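Local coordinates for putative pyridoxal phosphate-dependent transferase (Clostridium difficile, PDB 4DQ6), which binds pyridoxal-5'-phosphate and belongs to the class I and II aminotransferase family, within the fold-type I PLP-dependent enzymes, at residues 299-304 / 374-379; 38-43 / 367-372; 33-38 / 379-384; 151-156 / 179-184. All blocks are in the same frame, centred on the assembly; numbering follows the deposited sequence.

Contact 1 of 4, residues 299-304 / 374-379; sequences LESNID and CPRSML
N302 and R376 carry the polar half of this contact, their side chains running antiparallel alongside each other between helices 289-313 and 376-390. R376 NE gives N302 OD1 a nearly straight hydrogen bond of 2.8 Å (175° at the hydrogen). The amide and guanidinium planes stand 58° apart, yet OD1 lies in the guanidinium plane, where an N-H can aim at it. At the preceding residue, R376 NH2 donates to S301 OG over 2.8 Å, a more bent bond that also lies in that plane. A water bridges N302 OD1 and R376 NH2. The arginine curls to fit, bent at chi2 and chi3, its length letting it bridge two successive helix residues. This is helix-to-helix packing in the C-terminal part of a fold-type I PLP enzyme, at the first turn of helix 376-390, with P375 as N-cap residue. Asparagine suits the middle because it both accepts and donates: N302 ND2 gives C374 O a hydrogen bond of 2.9 Å, meeting that oxygen almost head-on and within its own amide plane, and also bonds L372 O. The apolar half belongs to L379, whose CD2 lies 3.5 Å from N302 CG; F305 touches both R376 and L379.

Contact 2 of 4, residues 38-43 / 367-372; sequences WVADMD and YQRINL
The amide of N371, directed at the loop from the end of strand 367-371, gives both protons of ND2 to backbone carbonyls: V39 O and D41 O, each 2.8 Å from N371 ND2. V39 O sits within 4° of the amide plane, while D41 O is tilted from it by 15°. With CG anti to the backbone N (chi1 -177°), the side chain extends to these two oxygens. R369, two residues earlier, donates from NH2 to W38 O at 3.1 Å; the oxygen lies at the guanidinium edge, whereas the donor stands above the carbonyl plane of W38. One water accepts from R369 NE and lies 2.8 Å from W38 O, to which it may donate; another accepts from R369 NH2 and A40 N. In the next shell, A40 centres an inverse gamma turn closed by D41 N to V39 O (2.9 Å), so that V39 O accepts two donors from opposite faces of its plane. K21 NZ also bonds D41 O, A373 N bonds N371 OD1, and N175 OD1, from the pyridoxal-5'-phosphate pocket, takes R369 NH1. D41 pairs with R14 and reaches Y65 of the second subunit. Held through ND2 and OD1, the N371 amide is fixed in rotation and ties V39 and D41 to the strand end.

Contact 3 of 4, residues 33-38 / 379-384; sequences DLLPMW and LEEALI
The carboxylate of E381 is the flat group that meets the other segment, with L35 CD1 beside its OE2. That approach is doubtful in detail, since both residues adopt alternative conformations; E381 also has a long, weak ion pair with R385. A second flat group, the W38 indole, turns away from the helix: P36 CA lies at its edge, in plane, and Y29 meets it edge-to-face. The packing itself is apolar and centres on A382, where a leucine and a methionine converge on one methyl. M37 CE lies 3.7 Å from A382 CB, and in the conformer modelled here L35 CD2 is 3.6 Å from A382 CB. Alanine suits this spot because its single methyl lets the loop and strand come close to the helix backbone. M37 bends at chi2 (-70°) and chi3 (-76°), folding back so that CG, SD and CE all pack against that methyl. The flexible thioether thus follows the helix surface, and M37 CE goes on to meet L379 CD1 at 4.0 Å, the two side chains crossing at about a right angle. L354 and C374 also pack on M37. Strand 35-36 pairs in parallel with strand 352-353, and helix 376-390 covers it from the side of L35 and M37. Such joining of an N-terminal strand to the C-terminal helix 376-390 is consistent with the small domain of fold-type I PLP enzymes.

Contact 4 of 4, residues 151-156 / 179-184; sequences YIMDYE and RVWTKD
The carbonyl oxygen of Y151 receives R179 NH2 at 2.9 Å, with the donor almost in line with the C=O bond (160°) and the oxygen in the guanidinium plane. The arginine reaches it by bending at chi2 (-58°) and chi3 (-38°). Its other nitrogens are also held: R179 NH1 forms a salt bridge with E185 and a 3.2 Å hydrogen bond to V180 O, and NE pairs with E323. I152 CG2 lies alongside, 4.0 Å from R179 NH2. The indole of W181 is packed on both faces. Over one, M153 CE makes a CH-pi contact 3.6 Å from the centroid of the five-membered ring of W181. M153 suits the place because its chain, extended beyond CG, lowers its methyl onto that ring, with the sulfur standing higher above the six-membered ring in a Met-aromatic contact. Against the opposite face rests R179 CB, toward the rim, and W181 CE3 in turn covers one face of the guanidinium whose edge holds Y151 O. W181 NE1 bonds the carbonyl of C171, a residue of the cofactor pocket. The contact joins the 144-145/151-152 hairpin to the approach to helix 183-195, beside the seven-stranded sheet typical of the large domain of fold-type I PLP enzymes.

From the N terminus, residues 33-38 open contact 3 and 38-43 open contact 2, with W38 common to both. Contact 4 then opens and closes within the large domain, the shortest of the loops, inside the spans of both. Helix 289-313 opens contact 1; strand 367-371 closes contact 2 before helix 376-390 closes contact 1, so these two cross. Contact 3 closes last and encloses all the others, sharing L379 with contact 1. Contacts 1, 2 and 3 touch, binding the N-terminal segment, the strand and two C-terminal helices together. Contact 4 lies apart, linked to contact 2 by a probable hydrogen bond between the hydroxyls of Y151 and Y367.

Contact 1 of 4, residues 299-304 / 374-379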
# COMPACT_ATOMS: atom_id res chain seq x y z
N LEU A 299 -16.93 -22.78 -10.71
CA LEU A 299 -17.22 -22.66 -9.31
C LEU A 299 -18.55 -23.27 -9.00
O LEU A 299 -18.66 -23.99 -8.02
CB LEU A 299 -17.26 -21.18 -8.97
CG LEU A 299 -17.72 -20.88 -7.57
CD1 LEU A 299 -16.71 -21.50 -6.65
CD2 LEU A 299 -17.80 -19.36 -7.45
N GLU A 300 -19.56 -22.97 -9.80
CA GLU A 300 -20.87 -23.50 -9.49
C GLU A 300 -20.89 -25.02 -9.57
O GLU A 300 -21.53 -25.71 -8.76
CB GLU A 300 -21.96 -22.88 -10.35
CG GLU A 300 -23.35 -23.24 -9.82
CD GLU A 300 -24.44 -22.16 -10.03
OE1 GLU A 300 -24.15 -21.09 -10.62
OE2 GLU A 300 -25.60 -22.43 -9.57
N SER A 301 -20.14 -25.57 -10.51
CA SER A 301 -20.01 -27.02 -10.55
C SER A 301 -19.32 -27.59 -9.31
O SER A 301 -19.77 -28.56 -8.71
CB SER A 301 -19.27 -27.37 -11.81
OG SER A 301 -19.20 -28.79 -11.98
N ASN A 302 -18.22 -26.97 -8.89
CA ASN A 302 -17.56 -27.32 -7.60
C ASN A 302 -18.56 -27.30 -6.43
O ASN A 302 -18.52 -28.16 -5.59
CB ASN A 302 -16.37 -26.41 -7.25
CG ASN A 302 -15.02 -26.92 -7.79
OD1 ASN A 302 -14.93 -27.91 -8.60
ND2 ASN A 302 -13.96 -26.17 -7.45
N ILE A 303 -19.37 -26.23 -6.36
CA ILE A 303 -20.32 -26.06 -5.27
C ILE A 303 -21.35 -27.19 -5.27
O ILE A 303 -21.58 -27.84 -4.26
CB ILE A 303 -20.96 -24.68 -5.35
CG1 ILE A 303 -19.98 -23.62 -4.89
CG2 ILE A 303 -22.23 -24.67 -4.52
CD1 ILE A 303 -20.34 -22.19 -5.29
N ASP A 304 -21.90 -27.46 -6.44
CA ASP A 304 -22.87 -28.55 -6.59
C ASP A 304 -22.24 -29.92 -6.24
O ASP A 304 -22.83 -30.71 -5.53
CB ASP A 304 -23.44 -28.50 -8.01
CG ASP A 304 -24.40 -27.38 -8.24
OD1 ASP A 304 -24.91 -26.79 -7.25
OD2 ASP A 304 -24.64 -27.10 -9.41
N CYS A 374 -10.75 -23.73 -6.20
CA CYS A 374 -9.57 -24.57 -6.36
C CYS A 374 -9.92 -25.68 -7.37
O CYS A 374 -11.10 -25.92 -7.61
CB CYS A 374 -9.11 -25.18 -5.05
SG CYS A 374 -10.32 -26.27 -4.27
N PRO A 375 -8.94 -26.37 -7.92
CA PRO A 375 -9.28 -27.46 -8.83
C PRO A 375 -10.19 -28.50 -8.19
O PRO A 375 -10.07 -28.80 -7.00
CB PRO A 375 -7.91 -28.05 -9.20
CG PRO A 375 -6.98 -26.89 -9.11
CD PRO A 375 -7.48 -26.10 -7.93
N ARG A 376 -11.06 -29.13 -9.01
CA ARG A 376 -11.89 -30.21 -8.56
C ARG A 376 -11.14 -31.26 -7.78
O ARG A 376 -11.62 -31.75 -6.76
CB ARG A 376 -12.65 -30.84 -9.74
CG ARG A 376 -13.59 -31.97 -9.34
CD ARG A 376 -14.69 -31.59 -8.35
NE ARG A 376 -15.53 -30.61 -8.98
CZ ARG A 376 -16.55 -30.86 -9.78
NH1 ARG A 376 -16.89 -32.12 -10.10
NH2 ARG A 376 -17.18 -29.86 -10.37
N SER A 377 -9.96 -31.67 -8.29
CA SER A 377 -9.15 -32.69 -7.65
C SER A 377 -8.81 -32.31 -6.19
O SER A 377 -8.80 -33.17 -5.32
CB SER A 377 -7.89 -32.97 -8.50
OG SER A 377 -8.20 -33.77 -9.61
N MET A 378 -8.45 -31.04 -5.97
CA MET A 378 -8.07 -30.56 -4.64
C MET A 378 -9.30 -30.49 -3.72
O MET A 378 -9.25 -30.85 -2.56
CB MET A 378 -7.46 -29.17 -4.76
CG MET A 378 -7.15 -28.51 -3.44
SD MET A 378 -6.09 -27.07 -3.68
CE MET A 378 -6.26 -26.31 -2.04
N LEU A 379 -10.41 -30.07 -4.29
CA LEU A 379 -11.69 -30.04 -3.56
C LEU A 379 -12.11 -31.43 -3.11
O LEU A 379 -12.46 -31.66 -1.95
CB LEU A 379 -12.77 -29.40 -4.42
CG LEU A 379 -14.18 -29.38 -3.81
CD1 LEU A 379 -14.30 -28.77 -2.37
CD2 LEU A 379 -15.16 -28.66 -4.75
O HOH W 1 -15.89 -27.46 -11.34

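Contact 2 of 4, residues 38-43 / 367-372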
# COMPACT_ATOMS: atom_id res chain seq x y z
N TRP A 38 -8.74 -22.30 3.38
CA TRP A 38 -9.13 -21.30 4.39
C TRP A 38 -9.14 -19.93 3.77
O TRP A 38 -10.18 -19.47 3.25
CB TRP A 38 -8.27 -21.48 5.67
CG TRP A 38 -6.76 -21.28 5.49
CD1 TRP A 38 -5.86 -22.03 4.71
CD2 TRP A 38 -5.93 -20.29 6.17
NE1 TRP A 38 -4.60 -21.55 4.82
CE2 TRP A 38 -4.57 -20.51 5.71
CE3 TRP A 38 -6.17 -19.25 7.08
CZ2 TRP A 38 -3.51 -19.74 6.13
CZ3 TRP A 38 -5.10 -18.46 7.49
CH2 TRP A 38 -3.78 -18.72 7.05
N VAL A 39 -7.99 -19.28 3.72
CA VAL A 39 -7.83 -17.91 3.15
C VAL A 39 -8.54 -17.76 1.81
O VAL A 39 -8.35 -18.59 0.89
CB VAL A 39 -6.31 -17.65 2.95
CG1 VAL A 39 -6.03 -16.62 1.83
CG2 VAL A 39 -5.67 -17.28 4.29
N ALA A 40 -9.27 -16.67 1.60
CA ALA A 40 -9.97 -16.37 0.34
C ALA A 40 -9.05 -15.77 -0.72
O ALA A 40 -9.14 -14.59 -1.06
CB ALA A 40 -11.17 -15.43 0.65
N ASP A 41 -8.21 -16.63 -1.29
CA ASP A 41 -7.66 -16.42 -2.63
C ASP A 41 -7.81 -17.75 -3.32
O ASP A 41 -8.16 -18.74 -2.71
CB ASP A 41 -6.25 -15.79 -2.68
CG ASP A 41 -5.14 -16.69 -2.21
OD1 ASP A 41 -5.32 -17.93 -2.13
OD2 ASP A 41 -4.02 -16.17 -1.95
N MET A 42 -7.56 -17.78 -4.61
CA MET A 42 -7.88 -18.96 -5.37
C MET A 42 -6.64 -19.75 -5.72
O MET A 42 -5.55 -19.16 -5.93
CB MET A 42 -8.56 -18.57 -6.69
CG MET A 42 -9.68 -17.53 -6.65
SD MET A 42 -10.26 -17.39 -8.41
CE MET A 42 -11.45 -16.04 -8.17
N ASP A 43 -6.77 -21.06 -5.87
CA ASP A 43 -5.66 -21.88 -6.41
C ASP A 43 -5.83 -22.07 -7.91
O ASP A 43 -5.72 -23.21 -8.48
CB ASP A 43 -5.59 -23.21 -5.71
CG ASP A 43 -5.10 -23.09 -4.28
OD1 ASP A 43 -3.90 -22.81 -4.08
OD2 ASP A 43 -5.90 -23.28 -3.35
N TYR A 367 -19.86 -23.87 12.90
CA TYR A 367 -19.66 -23.81 11.46
C TYR A 367 -18.17 -23.82 11.12
O TYR A 367 -17.34 -23.52 11.94
CB TYR A 367 -20.25 -22.50 10.92
CG TYR A 367 -21.72 -22.57 10.69
CD1 TYR A 367 -22.61 -22.25 11.69
CD2 TYR A 367 -22.24 -22.90 9.43
CE1 TYR A 367 -23.98 -22.32 11.47
CE2 TYR A 367 -23.62 -22.97 9.22
CZ TYR A 367 -24.45 -22.65 10.21
OH TYR A 367 -25.81 -22.68 9.91
N GLN A 368 -17.88 -24.18 9.86
CA GLN A 368 -16.58 -23.96 9.24
C GLN A 368 -16.83 -23.42 7.84
O GLN A 368 -17.78 -23.81 7.17
CB GLN A 368 -15.79 -25.27 9.08
CG GLN A 368 -15.58 -26.01 10.39
CD GLN A 368 -14.43 -25.46 11.23
OE1 GLN A 368 -13.39 -25.10 10.65
NE2 GLN A 368 -14.56 -25.50 12.57
N ARG A 369 -15.94 -22.54 7.41
CA ARG A 369 -15.91 -22.01 6.05
C ARG A 369 -14.83 -22.63 5.16
O ARG A 369 -13.67 -22.72 5.54
CB ARG A 369 -15.75 -20.49 6.10
CG ARG A 369 -16.19 -19.77 4.86
CD ARG A 369 -15.62 -18.36 4.76
NE ARG A 369 -14.16 -18.33 4.55
CZ ARG A 369 -13.45 -17.23 4.53
NH1 ARG A 369 -14.04 -16.02 4.76
NH2 ARG A 369 -12.15 -17.28 4.30
N ILE A 370 -15.31 -23.07 4.00
CA ILE A 370 -14.51 -23.82 3.05
C ILE A 370 -14.39 -23.05 1.72
O ILE A 370 -15.39 -22.68 1.12
CB ILE A 370 -15.07 -25.21 2.77
CG1 ILE A 370 -15.45 -25.93 4.07
CG2 ILE A 370 -14.03 -26.03 2.02
CD1 ILE A 370 -16.12 -27.28 3.92
N ASN A 371 -13.14 -22.83 1.30
CA ASN A 371 -12.82 -22.18 0.05
C ASN A 371 -12.86 -23.11 -1.15
O ASN A 371 -12.03 -24.01 -1.23
CB ASN A 371 -11.46 -21.48 0.17
CG ASN A 371 -11.06 -20.71 -1.06
OD1 ASN A 371 -11.55 -20.94 -2.17
ND2 ASN A 371 -10.02 -19.89 -0.90
N LEU A 372 -13.82 -22.90 -2.07
CA LEU A 372 -14.01 -23.78 -3.23
C LEU A 372 -13.41 -23.30 -4.51
O LEU A 372 -13.67 -23.90 -5.59
CB LEU A 372 -15.52 -24.08 -3.39
CG LEU A 372 -15.99 -25.39 -2.75
CD1 LEU A 372 -15.59 -25.48 -1.28
CD2 LEU A 372 -17.50 -25.59 -2.98
O HOH W 2 -12.74 -20.52 3.77
O HOH W 3 -10.20 -14.80 4.10

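Contact 3 of 4, residues 33-38 / 379-384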
# COMPACT_ATOMS: atom_id res chain seq x y z
N ASP A 33 1.59 -28.45 7.60
CA ASP A 33 1.35 -29.68 6.89
C ASP A 33 -0.15 -30.01 6.81
O ASP A 33 -0.61 -31.04 7.34
CB ASP A 33 2.08 -30.81 7.59
CG ASP A 33 2.18 -32.02 6.73
OD1 ASP A 33 2.26 -31.79 5.50
OD2 ASP A 33 2.20 -33.16 7.25
N LEU A 34 -0.89 -29.11 6.18
CA LEU A 34 -2.32 -29.20 6.01
C LEU A 34 -2.71 -28.88 4.56
O LEU A 34 -2.02 -28.16 3.89
CB LEU A 34 -3.02 -28.22 6.94
CG LEU A 34 -2.68 -28.39 8.41
CD1 LEU A 34 -3.29 -27.17 9.10
CD2 LEU A 34 -3.23 -29.68 8.96
N LEU A 35 -3.86 -29.39 4.11
CA LEU A 35 -4.44 -29.03 2.82
C LEU A 35 -5.21 -27.71 3.08
O LEU A 35 -6.14 -27.71 3.85
CB LEU A 35 -5.41 -30.11 2.33
CG LEU A 35 -6.02 -29.99 0.91
CD1 LEU A 35 -6.41 -31.36 0.35
CD2 LEU A 35 -7.26 -29.12 0.90
N PRO A 36 -4.83 -26.63 2.40
CA PRO A 36 -5.43 -25.32 2.76
C PRO A 36 -6.72 -25.03 2.01
O PRO A 36 -6.77 -25.00 0.78
CB PRO A 36 -4.32 -24.34 2.34
CG PRO A 36 -3.70 -25.01 1.19
CD PRO A 36 -3.68 -26.47 1.49
N MET A 37 -7.78 -24.74 2.75
CA MET A 37 -9.05 -24.35 2.17
C MET A 37 -9.62 -23.17 2.94
O MET A 37 -10.87 -23.07 3.12
CB MET A 37 -10.05 -25.51 2.25
CG MET A 37 -9.58 -26.81 1.62
SD MET A 37 -9.46 -26.79 -0.18
CE MET A 37 -11.19 -26.93 -0.67
N TRP A 38 -8.74 -22.30 3.38
CA TRP A 38 -9.13 -21.30 4.39
C TRP A 38 -9.14 -19.93 3.77
O TRP A 38 -10.18 -19.47 3.25
CB TRP A 38 -8.27 -21.48 5.67
CG TRP A 38 -6.76 -21.28 5.49
CD1 TRP A 38 -5.86 -22.03 4.71
CD2 TRP A 38 -5.93 -20.29 6.17
NE1 TRP A 38 -4.60 -21.55 4.82
CE2 TRP A 38 -4.57 -20.51 5.71
CE3 TRP A 38 -6.17 -19.25 7.08
CZ2 TRP A 38 -3.51 -19.74 6.13
CZ3 TRP A 38 -5.10 -18.46 7.49
CH2 TRP A 38 -3.78 -18.72 7.05
N LEU A 379 -10.41 -30.07 -4.29
CA LEU A 379 -11.69 -30.04 -3.56
C LEU A 379 -12.11 -31.43 -3.11
O LEU A 379 -12.46 -31.66 -1.95
CB LEU A 379 -12.77 -29.40 -4.42
CG LEU A 379 -14.18 -29.38 -3.81
CD1 LEU A 379 -14.30 -28.77 -2.37
CD2 LEU A 379 -15.16 -28.66 -4.75
N GLU A 380 -12.02 -32.39 -4.02
CA GLU A 380 -12.29 -33.81 -3.65
C GLU A 380 -11.41 -34.27 -2.49
O GLU A 380 -11.86 -34.89 -1.54
CB GLU A 380 -12.21 -34.81 -4.83
CG GLU A 380 -12.10 -36.23 -4.25
CD GLU A 380 -12.01 -37.36 -5.25
OE1 GLU A 380 -11.04 -37.47 -6.03
OE2 GLU A 380 -12.93 -38.20 -5.18
N GLU A 381 -10.11 -33.99 -2.58
CA GLU A 381 -9.21 -34.36 -1.53
C GLU A 381 -9.57 -33.71 -0.22
O GLU A 381 -9.49 -34.35 0.82
CB GLU A 381 -7.74 -34.04 -1.97
CG GLU A 381 -6.67 -34.71 -1.17
CD GLU A 381 -5.32 -34.09 -1.45
OE1 GLU A 381 -4.98 -33.99 -2.65
OE2 GLU A 381 -4.61 -33.72 -0.48
N ALA A 382 -9.99 -32.46 -0.29
CA ALA A 382 -10.38 -31.76 0.93
C ALA A 382 -11.61 -32.40 1.57
O ALA A 382 -11.63 -32.63 2.75
CB ALA A 382 -10.66 -30.31 0.65
N LEU A 383 -12.56 -32.80 0.76
CA LEU A 383 -13.80 -33.41 1.31
C LEU A 383 -13.52 -34.79 1.90
O LEU A 383 -14.07 -35.16 2.92
CB LEU A 383 -14.91 -33.44 0.26
CG LEU A 383 -15.42 -32.09 -0.21
CD1 LEU A 383 -16.15 -32.23 -1.53
CD2 LEU A 383 -16.30 -31.46 0.88
N ILE A 384 -12.61 -35.55 1.27
CA ILE A 384 -12.17 -36.83 1.81
C ILE A 384 -11.48 -36.69 3.17
O ILE A 384 -11.76 -37.45 4.12
CB ILE A 384 -11.24 -37.55 0.83
CG1 ILE A 384 -11.97 -37.94 -0.46
CG2 ILE A 384 -10.63 -38.75 1.54
CD1 ILE A 384 -11.01 -38.34 -1.58

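Contact 4 of 4, residues 151-156 / 179-184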
# COMPACT_ATOMS: atom_id res chain seq x y z
N TYR A 151 -30.30 -17.51 5.94
CA TYR A 151 -30.09 -16.30 6.70
C TYR A 151 -30.82 -15.10 6.11
O TYR A 151 -30.85 -14.89 4.91
CB TYR A 151 -28.61 -15.93 6.79
CG TYR A 151 -27.77 -16.87 7.61
CD1 TYR A 151 -27.26 -18.04 7.05
CD2 TYR A 151 -27.61 -16.68 9.01
CE1 TYR A 151 -26.49 -18.91 7.80
CE2 TYR A 151 -26.83 -17.54 9.78
CZ TYR A 151 -26.26 -18.68 9.12
OH TYR A 151 -25.52 -19.50 9.93
N ILE A 152 -31.36 -14.26 6.99
CA ILE A 152 -31.89 -12.95 6.63
C ILE A 152 -31.40 -11.91 7.63
O ILE A 152 -30.90 -12.24 8.70
CB ILE A 152 -33.46 -12.95 6.51
CG1 ILE A 152 -34.16 -13.19 7.85
CG2 ILE A 152 -33.81 -13.90 5.30
CD1 ILE A 152 -35.67 -12.90 7.81
N MET A 153 -31.51 -10.67 7.23
CA MET A 153 -31.36 -9.56 8.22
C MET A 153 -32.42 -9.56 9.31
O MET A 153 -33.61 -9.87 9.09
CB MET A 153 -31.33 -8.25 7.47
CG MET A 153 -30.27 -8.19 6.37
SD MET A 153 -30.10 -6.49 5.79
CE MET A 153 -28.88 -6.72 4.49
N ASP A 154 -31.99 -9.21 10.54
CA ASP A 154 -32.93 -9.09 11.63
C ASP A 154 -33.33 -7.62 11.79
O ASP A 154 -32.74 -6.88 12.56
CB ASP A 154 -32.36 -9.67 12.92
CG ASP A 154 -33.39 -9.79 14.02
OD1 ASP A 154 -34.43 -9.08 13.95
OD2 ASP A 154 -33.18 -10.60 14.97
N TYR A 155 -34.34 -7.22 11.03
CA TYR A 155 -34.68 -5.82 10.89
C TYR A 155 -35.18 -5.24 12.20
O TYR A 155 -34.89 -4.07 12.48
CB TYR A 155 -35.70 -5.61 9.76
CG TYR A 155 -35.18 -5.97 8.39
CD1 TYR A 155 -34.23 -5.17 7.75
CD2 TYR A 155 -35.61 -7.11 7.78
CE1 TYR A 155 -33.76 -5.48 6.49
CE2 TYR A 155 -35.14 -7.42 6.52
CZ TYR A 155 -34.20 -6.62 5.92
OH TYR A 155 -33.76 -6.93 4.66
N GLU A 156 -35.96 -6.03 12.97
CA GLU A 156 -36.40 -5.62 14.30
C GLU A 156 -35.19 -5.38 15.20
O GLU A 156 -35.17 -4.41 15.94
CB GLU A 156 -37.33 -6.70 14.93
CG GLU A 156 -37.95 -6.32 16.28
CD GLU A 156 -38.81 -7.42 16.88
OE1 GLU A 156 -39.79 -7.10 17.58
OE2 GLU A 156 -38.50 -8.62 16.66
N ARG A 179 -24.99 -14.94 1.23
CA ARG A 179 -26.23 -14.21 0.83
C ARG A 179 -25.93 -13.11 -0.21
O ARG A 179 -25.06 -12.27 0.01
CB ARG A 179 -27.01 -13.58 2.01
CG ARG A 179 -27.88 -14.53 2.84
CD ARG A 179 -28.95 -15.29 2.10
NE ARG A 179 -29.59 -14.51 1.05
CZ ARG A 179 -30.59 -13.66 1.17
NH1 ARG A 179 -31.01 -12.98 0.14
NH2 ARG A 179 -31.13 -13.46 2.36
N VAL A 180 -26.69 -13.11 -1.29
CA VAL A 180 -26.77 -12.04 -2.24
C VAL A 180 -28.10 -11.31 -1.91
O VAL A 180 -29.18 -11.82 -2.21
CB VAL A 180 -26.71 -12.58 -3.69
CG1 VAL A 180 -27.00 -11.50 -4.71
CG2 VAL A 180 -25.32 -13.19 -3.95
N TRP A 181 -28.04 -10.20 -1.21
CA TRP A 181 -29.26 -9.55 -0.76
C TRP A 181 -30.11 -9.13 -1.95
O TRP A 181 -29.58 -8.61 -2.96
CB TRP A 181 -28.91 -8.35 0.09
CG TRP A 181 -28.01 -8.68 1.29
CD1 TRP A 181 -26.70 -8.26 1.48
CD2 TRP A 181 -28.30 -9.54 2.41
NE1 TRP A 181 -26.21 -8.73 2.63
CE2 TRP A 181 -27.08 -9.57 3.22
CE3 TRP A 181 -29.35 -10.32 2.76
CZ2 TRP A 181 -27.04 -10.26 4.45
CZ3 TRP A 181 -29.30 -11.01 3.99
CH2 TRP A 181 -28.14 -11.04 4.76
N THR A 182 -31.44 -9.28 -1.83
CA THR A 182 -32.32 -8.81 -2.89
C THR A 182 -32.55 -7.30 -2.75
O THR A 182 -32.25 -6.69 -1.71
CB THR A 182 -33.69 -9.51 -2.84
OG1 THR A 182 -34.33 -9.09 -1.62
CG2 THR A 182 -33.54 -11.05 -2.83
N LYS A 183 -33.00 -6.69 -3.83
CA LYS A 183 -33.30 -5.25 -3.80
C LYS A 183 -34.23 -4.95 -2.68
O LYS A 183 -34.01 -3.98 -1.95
CB LYS A 183 -33.87 -4.84 -5.13
CG LYS A 183 -34.24 -3.37 -5.15
CD LYS A 183 -35.09 -3.11 -6.38
CE LYS A 183 -34.17 -2.89 -7.57
NZ LYS A 183 -33.43 -1.60 -7.43
N ASP A 184 -35.27 -5.76 -2.51
CA ASP A 184 -36.20 -5.47 -1.42
C ASP A 184 -35.58 -5.61 -0.02
O ASP A 184 -35.92 -4.85 0.94
CB ASP A 184 -37.46 -6.31 -1.52
CG ASP A 184 -38.41 -5.87 -2.66
OD1 ASP A 184 -38.22 -4.79 -3.25
OD2 ASP A 184 -39.40 -6.61 -2.89